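Local coordinates for protein DsbA-like disulfide oxidoreductase (Wolbachia endosymbiont of Drosophila melanogaster, PDB 6EEZ) that catalyses thiol-disulfide exchange, acting as a homotrimeric disulfide isomerase related to the DsbA oxidoreductases, at residues A[23-28]-A[145-150]; A[75-80]-A[108-113]; A[97-102]-A[116-121]. One frame throughout, in Å; residues are numbered along the deposited sequence.

Contact 1 (A[23-28]-A[145-150]); sequences LTYPYS and NNSRLL
Tyr25 lays the far end of its ring against helix 137-154, where it overlaps Ser147 and the first side-chain carbon of Asn146. Its CB leaves the loop toward the helix, and CG sits beside the backbone N, anti to the carbonyl carbon (chi1 -79°); this carries the phenol across to the helix, where the nearest CA atoms, Tyr25 CA and Ser147 CA, are 9.8 Å apart. Tyr25 OH rests on Asn146 CB at 3.4 Å. The Asn146 side chain crosses that of Tyr25 at about a right angle, ring and amide planes 63° apart, and leaves the touching to CB. Ser147 OG comes in obliquely, 3.6 Å from Tyr25 CE1 and 3.7 Å from Tyr25 OH, as a packing neighbour of the phenol. The polar partners of both hydroxyls lie just beyond the two segments. Tyr25 OH gives its hydrogen bond to Met143 O on the preceding turn of the same helix, while Ser147 OG bonds to Arg69 NH1 and makes a weak second bond to Met143 O. Arg69, on strand 65-70, also forms a cation-pi pair with the Tyr25 ring. Residues 23-28 lead into the edge strand 27-29 of the thioredoxin-fold sheet, and helix 137-154 is the long helix that, as in other DsbA proteins, leads from the helical insertion back toward that fold. Tyr25 thus ties the loop leading into edge strand 27-29 to this helix, with only 98 Å² of surface buried between the segments. Both buried hydroxyls have hydrogen-bond partners, and Met143 O takes one bond from the phenol and a weak one from the serine. Arg69, probably charged, is faced by a hydroxyl and an aromatic ring, which would be expected to help stabilise it inside the fold.

Contact 2 (A[75-80]-A[108-113]); sequences GNASLK and GEFSDE
Phe110 and Asp112 meet Ala77 and Lys80 at the start of helix 76-91, giving this contact an apolar part and a charged part. Phe110 points its CB toward the helix and holds CG beside the backbone N (chi1 -59°), which brings CD2 to the first turn of the helix: Phe110 CD2 lies 3.6 Å from Ala77 O, the carbonyl reaching the ring obliquely. The short methyl of Ala77 lets the chains come close, with Ala77 CB 4.1 Å from Phe110 CB and the two CA atoms of Ala77 and Phe110 only 5.3 Å apart. Beyond this the phenylalanine ring meets His106 and packs on Tyr43 and Ser44, the residues just before the Cys45-Cys48 disulfide.

One helical turn on, Lys80 is fully stretched beyond CG and carries its ammonium outward to Asp112. Lys80 NZ bonds to Asp112 OD1 at 2.9 Å, a salt bridge in which the carboxylate oxygen is met nearly head-on. Asp112 has OD1 turned back to the side of its own CA (chi2 8°), so that this oxygen, rather than OD2, receives the lysine; the methylene Lys80 CE follows at 3.5 Å from Asp112 OD1.

The arrangement joins the first turn of helix 76-91 to the loop and first turn that open helix 112-121, both in the helical insertion characteristic of DsbA-type thioredoxin folds. It lies beside the residues leading to Cys45 and Cys48, a CxxC pair consistent with the thioredoxin-type redox site. Asp112 stands in the first turn of helix 112-121, right after the N-cap Ser111, whose hydroxyl caps a backbone N. The helix start would be expected to stabilise the aspartate's negative charge further, and its neighbouring lysine would favour the same state, making the ion pair a polar clasp beside the buried Phe110.

Contact 3 (A[97-102]-A[116-121]); sequences FDFHHA and LDIVKN
Backbone bonds of 2.8 Å, from His101 N to Phe97 O and from Lys120 N to Leu116 O, keep regular the two helices across which Phe99 and Ala102 meet Ile118 and Val119. Between them the contact is wholly apolar. Ile118 CG2 is the hub, 3.5 Å from Phe99 CD1 and 3.7 Å from Ala102 CB, so one methyl fills the angle between ring and alanine. It can do so because CG2 is anti to the backbone N, while the CG1 branch, beside the backbone N (chi1 -70°), carries CD1 to the backbone of Ala102, with Ile118 CD1 4.0 Å from Ala102 O. The short segments of helices 96-105 and 112-121 cross at 136° with axes 9.8 Å apart, an oblique pair running in broadly opposed directions within the helical insertion that marks the DsbA variant of the thioredoxin fold. Phe99 and Ile118 side chains cross at about a right angle. Val119 adds a second methyl at the adjacent ring carbon, where Val119 CG2 is 4.0 Å from Phe99 CE1; both methyls approach the ring obliquely. Phe99 also packs on Ala85 and Val88 of helix 76-91, and Val119 on Phe129 of helix 126-135.

Contacts 2 and 3 lie on the same side of the chain's centre, their centres about 13 Å apart, and share helix 112-121: its start faces helix 76-91, its later turns helix 96-105. Along the chain their segments alternate, 75-80, 97-102, 108-113, 116-121, interlocking three successive helices. Contact 1 encloses both in sequence; its centre is about 20 Å from each, and its helix 137-154 meets the loop before edge strand 27-29. It touches contact 2 where Arg148 NH2 packs on Leu79 CD1 at 3.8 Å, and contact 3 where Ser28 OG lies 4.2 Å from Phe97 CB. Thus contact 1 ties helix 137-154 to the sheet edge, while contacts 2 and 3 join helices of the probable DsbA-type insertion.

Contact 1 (A[23-28]-A[145-150])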
loop_
_atom_site.group_PDB
_atom_site.type_symbol
_atom_site.label_atom_id
_atom_site.label_comp_id
_atom_site.label_asym_id
_atom_site.label_seq_id
_atom_site.Cartn_x
_atom_site.Cartn_y
_atom_site.Cartn_z
ATOM N N LEU A 23 -5.450 10.566 5.412
ATOM C CA LEU A 23 -6.729 9.881 5.307
ATOM C C LEU A 23 -7.232 9.742 3.866
ATOM O O LEU A 23 -8.182 9.024 3.626
ATOM C CB LEU A 23 -7.786 10.611 6.155
ATOM C CG LEU A 23 -7.737 10.507 7.692
ATOM C CD1 LEU A 23 -7.506 9.083 8.152
ATOM C CD2 LEU A 23 -6.668 11.408 8.292
ATOM N N THR A 24 -6.603 10.410 2.907
ATOM C CA THR A 24 -7.068 10.374 1.517
ATOM C C THR A 24 -6.560 9.150 0.737
ATOM O O THR A 24 -6.863 8.983 -0.447
ATOM C CB THR A 24 -6.634 11.621 0.740
ATOM O OG1 THR A 24 -5.215 11.628 0.628
ATOM C CG2 THR A 24 -7.075 12.892 1.431
ATOM N N TYR A 25 -5.801 8.292 1.397
ATOM C CA TYR A 25 -5.243 7.112 0.742
ATOM C C TYR A 25 -6.110 5.896 1.027
ATOM O O TYR A 25 -6.828 5.895 2.005
ATOM C CB TYR A 25 -3.798 6.871 1.207
ATOM C CG TYR A 25 -2.809 7.769 0.526
ATOM C CD1 TYR A 25 -2.273 7.434 -0.713
ATOM C CD2 TYR A 25 -2.411 8.968 1.114
ATOM C CE1 TYR A 25 -1.357 8.278 -1.348
ATOM C CE2 TYR A 25 -1.507 9.803 0.500
ATOM C CZ TYR A 25 -0.975 9.462 -0.732
ATOM O OH TYR A 25 -0.062 10.317 -1.339
ATOM N N PRO A 26 -6.036 4.857 0.185
ATOM C CA PRO A 26 -6.953 3.724 0.371
ATOM C C PRO A 26 -6.642 2.943 1.625
ATOM O O PRO A 26 -5.453 2.766 1.931
ATOM C CB PRO A 26 -6.717 2.836 -0.878
ATOM C CG PRO A 26 -5.982 3.685 -1.839
ATOM C CD PRO A 26 -5.186 4.679 -1.000
ATOM N N TYR A 27 -7.681 2.437 2.291
ATOM C CA TYR A 27 -7.514 1.658 3.496
ATOM C C TYR A 27 -8.532 0.500 3.590
ATOM O O TYR A 27 -9.616 0.541 3.003
ATOM C CB TYR A 27 -7.639 2.565 4.743
ATOM C CG TYR A 27 -9.083 2.897 5.115
ATOM C CD1 TYR A 27 -9.821 2.032 5.891
ATOM C CD2 TYR A 27 -9.689 4.063 4.678
ATOM C CE1 TYR A 27 -11.140 2.293 6.212
ATOM C CE2 TYR A 27 -11.021 4.356 5.002
ATOM C CZ TYR A 27 -11.744 3.454 5.771
ATOM O OH TYR A 27 -13.071 3.673 6.127
ATOM N N SER A 28 -8.172 -0.523 4.360
ATOM C CA SER A 28 -9.111 -1.580 4.736
ATOM C C SER A 28 -9.064 -1.790 6.231
ATOM O O SER A 28 -8.142 -1.332 6.912
ATOM C CB SER A 28 -8.783 -2.887 4.014
ATOM O OG SER A 28 -8.843 -2.708 2.612
ATOM N N ASN A 145 3.408 10.746 -6.107
ATOM C CA ASN A 145 4.579 11.558 -5.834
ATOM C C ASN A 145 4.743 11.741 -4.338
ATOM O O ASN A 145 5.866 11.675 -3.811
ATOM C CB ASN A 145 4.476 12.915 -6.524
ATOM C CG ASN A 145 4.736 12.826 -8.005
ATOM O OD1 ASN A 145 5.395 11.895 -8.475
ATOM N ND2 ASN A 145 4.231 13.803 -8.756
ATOM N N ASN A 146 3.625 11.937 -3.643
ATOM C CA ASN A 146 3.697 12.174 -2.213
ATOM C C ASN A 146 4.155 10.924 -1.501
ATOM O O ASN A 146 4.912 11.021 -0.549
ATOM C CB ASN A 146 2.359 12.676 -1.670
ATOM C CG ASN A 146 2.134 14.157 -1.962
ATOM O OD1 ASN A 146 3.075 14.902 -2.281
ATOM N ND2 ASN A 146 0.895 14.594 -1.847
ATOM N N SER A 147 3.767 9.748 -1.990
ATOM C CA SER A 147 4.239 8.500 -1.383
ATOM C C SER A 147 5.712 8.252 -1.663
ATOM O O SER A 147 6.436 7.748 -0.796
ATOM C CB SER A 147 3.434 7.303 -1.882
ATOM O OG SER A 147 2.114 7.338 -1.396
ATOM N N ARG A 148 6.166 8.580 -2.870
ATOM C CA ARG A 148 7.570 8.409 -3.193
ATOM C C ARG A 148 8.447 9.293 -2.300
ATOM O O ARG A 148 9.482 8.859 -1.805
ATOM C CB ARG A 148 7.830 8.736 -4.662
ATOM C CG ARG A 148 7.350 7.666 -5.618
ATOM C CD ARG A 148 7.423 8.179 -7.050
ATOM N NE ARG A 148 7.433 7.071 -8.005
ATOM C CZ ARG A 148 7.345 7.223 -9.319
ATOM N NH1 ARG A 148 7.224 8.445 -9.834
ATOM N NH2 ARG A 148 7.393 6.155 -10.117
ATOM N N LEU A 149 8.036 10.540 -2.108
ATOM C CA LEU A 149 8.790 11.453 -1.260
ATOM C C LEU A 149 8.788 10.959 0.191
ATOM O O LEU A 149 9.802 11.071 0.896
ATOM C CB LEU A 149 8.212 12.863 -1.354
ATOM C CG LEU A 149 8.664 13.652 -2.579
ATOM C CD1 LEU A 149 7.718 14.813 -2.881
ATOM C CD2 LEU A 149 10.083 14.182 -2.378
ATOM N N LEU A 150 7.655 10.397 0.624
ATOM C CA LEU A 150 7.560 9.854 1.962
ATOM C C LEU A 150 8.513 8.682 2.126
ATOM O O LEU A 150 9.226 8.606 3.132
ATOM C CB LEU A 150 6.123 9.415 2.291
ATOM C CG LEU A 150 5.893 8.962 3.733
ATOM C CD1 LEU A 150 6.350 10.018 4.722
ATOM C CD2 LEU A 150 4.413 8.657 3.961
#

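Contact 2 (A[75-80]-A[108-113])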
loop_
_atom_site.group_PDB
_atom_site.type_symbol
_atom_site.label_atom_id
_atom_site.label_comp_id
_atom_site.label_asym_id
_atom_site.label_seq_id
_atom_site.Cartn_x
_atom_site.Cartn_y
_atom_site.Cartn_z
ATOM N N GLY A 75 10.015 0.722 -11.962
ATOM C CA GLY A 75 9.895 1.028 -13.380
ATOM C C GLY A 75 8.507 1.339 -13.925
ATOM O O GLY A 75 7.531 1.564 -13.193
ATOM N N ASN A 76 8.436 1.337 -15.246
ATOM C CA ASN A 76 7.262 1.786 -15.971
ATOM C C ASN A 76 6.030 0.909 -15.681
ATOM O O ASN A 76 4.931 1.423 -15.432
ATOM C CB ASN A 76 7.593 1.820 -17.470
ATOM C CG ASN A 76 6.443 2.304 -18.305
ATOM O OD1 ASN A 76 6.029 1.640 -19.261
ATOM N ND2 ASN A 76 5.900 3.459 -17.947
ATOM N N ALA A 77 6.235 -0.408 -15.690
ATOM C CA ALA A 77 5.184 -1.382 -15.393
ATOM C C ALA A 77 4.590 -1.190 -13.978
ATOM O O ALA A 77 3.389 -1.340 -13.778
ATOM C CB ALA A 77 5.743 -2.803 -15.557
ATOM N N SER A 78 5.432 -0.842 -13.008
ATOM C CA SER A 78 4.977 -0.638 -11.631
ATOM C C SER A 78 4.164 0.642 -11.510
ATOM O O SER A 78 3.190 0.701 -10.779
ATOM C CB SER A 78 6.158 -0.578 -10.669
ATOM O OG SER A 78 6.758 -1.842 -10.491
ATOM N N LEU A 79 4.583 1.667 -12.238
ATOM C CA LEU A 79 3.909 2.954 -12.207
ATOM C C LEU A 79 2.536 2.822 -12.805
ATOM O O LEU A 79 1.580 3.393 -12.297
ATOM C CB LEU A 79 4.714 4.005 -12.972
ATOM C CG LEU A 79 4.151 5.427 -13.004
ATOM C CD1 LEU A 79 3.949 5.976 -11.608
ATOM C CD2 LEU A 79 5.085 6.348 -13.765
ATOM N N LYS A 80 2.449 2.063 -13.898
ATOM C CA LYS A 80 1.173 1.763 -14.541
ATOM C C LYS A 80 0.222 1.034 -13.608
ATOM O O LYS A 80 -0.938 1.411 -13.474
ATOM C CB LYS A 80 1.385 0.915 -15.785
ATOM C CG LYS A 80 1.954 1.652 -16.961
ATOM C CD LYS A 80 2.095 0.678 -18.103
ATOM C CE LYS A 80 2.570 1.333 -19.382
ATOM N NZ LYS A 80 2.847 0.283 -20.382
ATOM N N GLY A 108 3.984 -12.503 -13.804
ATOM C CA GLY A 108 4.849 -11.875 -14.800
ATOM C C GLY A 108 4.821 -10.348 -14.758
ATOM O O GLY A 108 4.153 -9.767 -13.906
ATOM N N GLU A 109 5.543 -9.697 -15.673
ATOM C CA GLU A 109 5.538 -8.231 -15.777
ATOM C C GLU A 109 4.237 -7.682 -16.357
ATOM O O GLU A 109 3.618 -8.293 -17.240
ATOM C CB GLU A 109 6.710 -7.742 -16.639
ATOM C CG GLU A 109 7.934 -7.330 -15.827
ATOM C CD GLU A 109 8.973 -6.594 -16.655
ATOM O OE1 GLU A 109 8.679 -6.234 -17.819
ATOM O OE2 GLU A 109 10.090 -6.378 -16.127
ATOM N N PHE A 110 3.829 -6.514 -15.869
ATOM C CA PHE A 110 2.567 -5.932 -16.301
ATOM C C PHE A 110 2.650 -5.437 -17.745
ATOM O O PHE A 110 3.712 -5.026 -18.228
ATOM C CB PHE A 110 2.141 -4.786 -15.374
ATOM C CG PHE A 110 1.973 -5.196 -13.940
ATOM C CD1 PHE A 110 0.912 -6.008 -13.566
ATOM C CD2 PHE A 110 2.879 -4.782 -12.970
ATOM C CE1 PHE A 110 0.752 -6.406 -12.259
ATOM C CE2 PHE A 110 2.723 -5.170 -11.654
ATOM C CZ PHE A 110 1.649 -5.978 -11.292
ATOM N N SER A 111 1.511 -5.512 -18.419
ATOM C CA SER A 111 1.300 -4.907 -19.725
ATOM C C SER A 111 -0.069 -4.230 -19.687
ATOM O O SER A 111 -0.863 -4.498 -18.782
ATOM C CB SER A 111 1.362 -5.951 -20.841
ATOM O OG SER A 111 0.469 -7.012 -20.586
ATOM N N ASP A 112 -0.332 -3.345 -20.644
ATOM C CA ASP A 112 -1.590 -2.613 -20.679
ATOM C C ASP A 112 -2.736 -3.599 -20.609
ATOM O O ASP A 112 -3.710 -3.402 -19.877
ATOM C CB ASP A 112 -1.708 -1.780 -21.954
ATOM C CG ASP A 112 -0.676 -0.677 -22.040
ATOM O OD1 ASP A 112 0.244 -0.623 -21.198
ATOM O OD2 ASP A 112 -0.782 0.137 -22.974
ATOM N N GLU A 113 -2.579 -4.681 -21.361
ATOM C CA GLU A 113 -3.636 -5.659 -21.555
ATOM C C GLU A 113 -3.898 -6.431 -20.265
ATOM O O GLU A 113 -5.041 -6.556 -19.830
ATOM C CB GLU A 113 -3.268 -6.626 -22.690
ATOM C CG GLU A 113 -2.812 -5.949 -24.003
ATOM C CD GLU A 113 -1.294 -5.729 -24.087
ATOM O OE1 GLU A 113 -0.641 -6.374 -24.943
ATOM O OE2 GLU A 113 -0.756 -4.907 -23.314
#

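Contact 3 (A[97-102]-A[116-121])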
loop_
_atom_site.group_PDB
_atom_site.type_symbol
_atom_site.label_atom_id
_atom_site.label_comp_id
_atom_site.label_asym_id
_atom_site.label_seq_id
_atom_site.Cartn_x
_atom_site.Cartn_y
_atom_site.Cartn_z
ATOM N N PHE A 97 -8.915 -3.082 -2.896
ATOM C CA PHE A 97 -8.160 -4.227 -2.403
ATOM C C PHE A 97 -8.147 -5.377 -3.419
ATOM O O PHE A 97 -7.177 -6.152 -3.477
ATOM C CB PHE A 97 -8.707 -4.732 -1.065
ATOM C CG PHE A 97 -7.905 -5.880 -0.487
ATOM C CD1 PHE A 97 -6.772 -5.635 0.291
ATOM C CD2 PHE A 97 -8.272 -7.206 -0.748
ATOM C CE1 PHE A 97 -6.032 -6.677 0.812
ATOM C CE2 PHE A 97 -7.531 -8.258 -0.245
ATOM C CZ PHE A 97 -6.411 -7.998 0.546
ATOM N N ASP A 98 -9.216 -5.495 -4.208
ATOM C CA ASP A 98 -9.305 -6.555 -5.214
ATOM C C ASP A 98 -8.311 -6.339 -6.338
ATOM O O ASP A 98 -7.676 -7.283 -6.805
ATOM C CB ASP A 98 -10.716 -6.640 -5.786
ATOM C CG ASP A 98 -11.709 -7.096 -4.767
ATOM O OD1 ASP A 98 -11.293 -7.756 -3.794
ATOM O OD2 ASP A 98 -12.905 -6.814 -4.943
ATOM N N PHE A 99 -8.175 -5.095 -6.779
ATOM C CA PHE A 99 -7.150 -4.784 -7.751
ATOM C C PHE A 99 -5.797 -5.041 -7.104
ATOM O O PHE A 99 -4.950 -5.708 -7.683
ATOM C CB PHE A 99 -7.249 -3.343 -8.241
ATOM C CG PHE A 99 -6.257 -3.023 -9.314
ATOM C CD1 PHE A 99 -6.560 -3.273 -10.642
ATOM C CD2 PHE A 99 -4.996 -2.538 -8.994
ATOM C CE1 PHE A 99 -5.640 -3.012 -11.633
ATOM C CE2 PHE A 99 -4.063 -2.273 -9.984
ATOM C CZ PHE A 99 -4.390 -2.510 -11.308
ATOM N N HIS A 100 -5.618 -4.524 -5.892
ATOM C CA HIS A 100 -4.373 -4.660 -5.141
ATOM C C HIS A 100 -3.889 -6.102 -5.098
ATOM O O HIS A 100 -2.744 -6.396 -5.445
ATOM C CB HIS A 100 -4.571 -4.128 -3.713
ATOM C CG HIS A 100 -3.448 -4.433 -2.766
ATOM N ND1 HIS A 100 -2.425 -3.539 -2.510
ATOM C CD2 HIS A 100 -3.204 -5.510 -1.983
ATOM C CE1 HIS A 100 -1.600 -4.049 -1.616
ATOM N NE2 HIS A 100 -2.047 -5.248 -1.276
ATOM N N HIS A 101 -4.772 -6.995 -4.664
ATOM C CA HIS A 101 -4.393 -8.377 -4.414
ATOM C C HIS A 101 -4.156 -9.119 -5.732
ATOM O O HIS A 101 -3.245 -9.961 -5.835
ATOM C CB HIS A 101 -5.472 -9.091 -3.589
ATOM C CG HIS A 101 -5.014 -10.384 -3.004
ATOM N ND1 HIS A 101 -5.350 -11.605 -3.546
ATOM C CD2 HIS A 101 -4.226 -10.649 -1.936
ATOM C CE1 HIS A 101 -4.796 -12.566 -2.831
ATOM N NE2 HIS A 101 -4.111 -12.014 -1.846
ATOM N N ALA A 102 -4.967 -8.810 -6.739
ATOM C CA ALA A 102 -4.752 -9.389 -8.065
ATOM C C ALA A 102 -3.428 -8.920 -8.654
ATOM O O ALA A 102 -2.739 -9.694 -9.296
ATOM C CB ALA A 102 -5.895 -9.039 -9.007
ATOM N N LEU A 116 -5.824 -4.616 -17.792
ATOM C CA LEU A 116 -7.262 -4.621 -18.122
ATOM C C LEU A 116 -7.926 -5.947 -17.772
ATOM O O LEU A 116 -9.032 -5.965 -17.244
ATOM C CB LEU A 116 -7.509 -4.325 -19.606
ATOM C CG LEU A 116 -7.287 -2.888 -20.095
ATOM C CD1 LEU A 116 -7.674 -2.768 -21.575
ATOM C CD2 LEU A 116 -8.066 -1.879 -19.270
ATOM N N ASP A 117 -7.260 -7.057 -18.077
ATOM C CA ASP A 117 -7.740 -8.365 -17.655
ATOM C C ASP A 117 -8.070 -8.342 -16.165
ATOM O O ASP A 117 -9.030 -8.966 -15.729
ATOM C CB ASP A 117 -6.703 -9.455 -17.939
ATOM C CG ASP A 117 -6.394 -9.603 -19.409
ATOM O OD1 ASP A 117 -7.285 -9.337 -20.251
ATOM O OD2 ASP A 117 -5.248 -9.997 -19.719
ATOM N N ILE A 118 -7.277 -7.612 -15.389
ATOM C CA ILE A 118 -7.503 -7.525 -13.955
ATOM C C ILE A 118 -8.705 -6.626 -13.652
ATOM O O ILE A 118 -9.523 -6.939 -12.793
ATOM C CB ILE A 118 -6.250 -7.001 -13.217
ATOM C CG1 ILE A 118 -5.142 -8.055 -13.251
ATOM C CG2 ILE A 118 -6.586 -6.617 -11.756
ATOM C CD1 ILE A 118 -3.820 -7.608 -12.589
ATOM N N VAL A 119 -8.807 -5.505 -14.357
ATOM C CA VAL A 119 -9.901 -4.577 -14.125
ATOM C C VAL A 119 -11.225 -5.244 -14.496
ATOM O O VAL A 119 -12.268 -4.938 -13.922
ATOM C CB VAL A 119 -9.712 -3.275 -14.924
ATOM C CG1 VAL A 119 -10.894 -2.360 -14.753
ATOM C CG2 VAL A 119 -8.464 -2.552 -14.459
ATOM N N LYS A 120 -11.175 -6.175 -15.439
ATOM C CA LYS A 120 -12.368 -6.914 -15.826
ATOM C C LYS A 120 -12.754 -7.987 -14.819
ATOM O O LYS A 120 -13.938 -8.186 -14.548
ATOM C CB LYS A 120 -12.178 -7.566 -17.194
ATOM C CG LYS A 120 -11.937 -6.593 -18.330
ATOM C CD LYS A 120 -12.989 -5.497 -18.392
ATOM C CE LYS A 120 -12.806 -4.644 -19.625
ATOM N NZ LYS A 120 -12.900 -5.452 -20.893
ATOM N N ASN A 121 -11.769 -8.703 -14.286
ATOM C CA ASN A 121 -12.063 -9.831 -13.402
ATOM C C ASN A 121 -12.606 -9.391 -12.040
ATOM O O ASN A 121 -13.159 -10.203 -11.290
ATOM C CB ASN A 121 -10.814 -10.686 -13.210
ATOM C CG ASN A 121 -10.411 -11.416 -14.471
ATOM O OD1 ASN A 121 -11.259 -11.805 -15.285
ATOM N ND2 ASN A 121 -9.116 -11.611 -14.646
#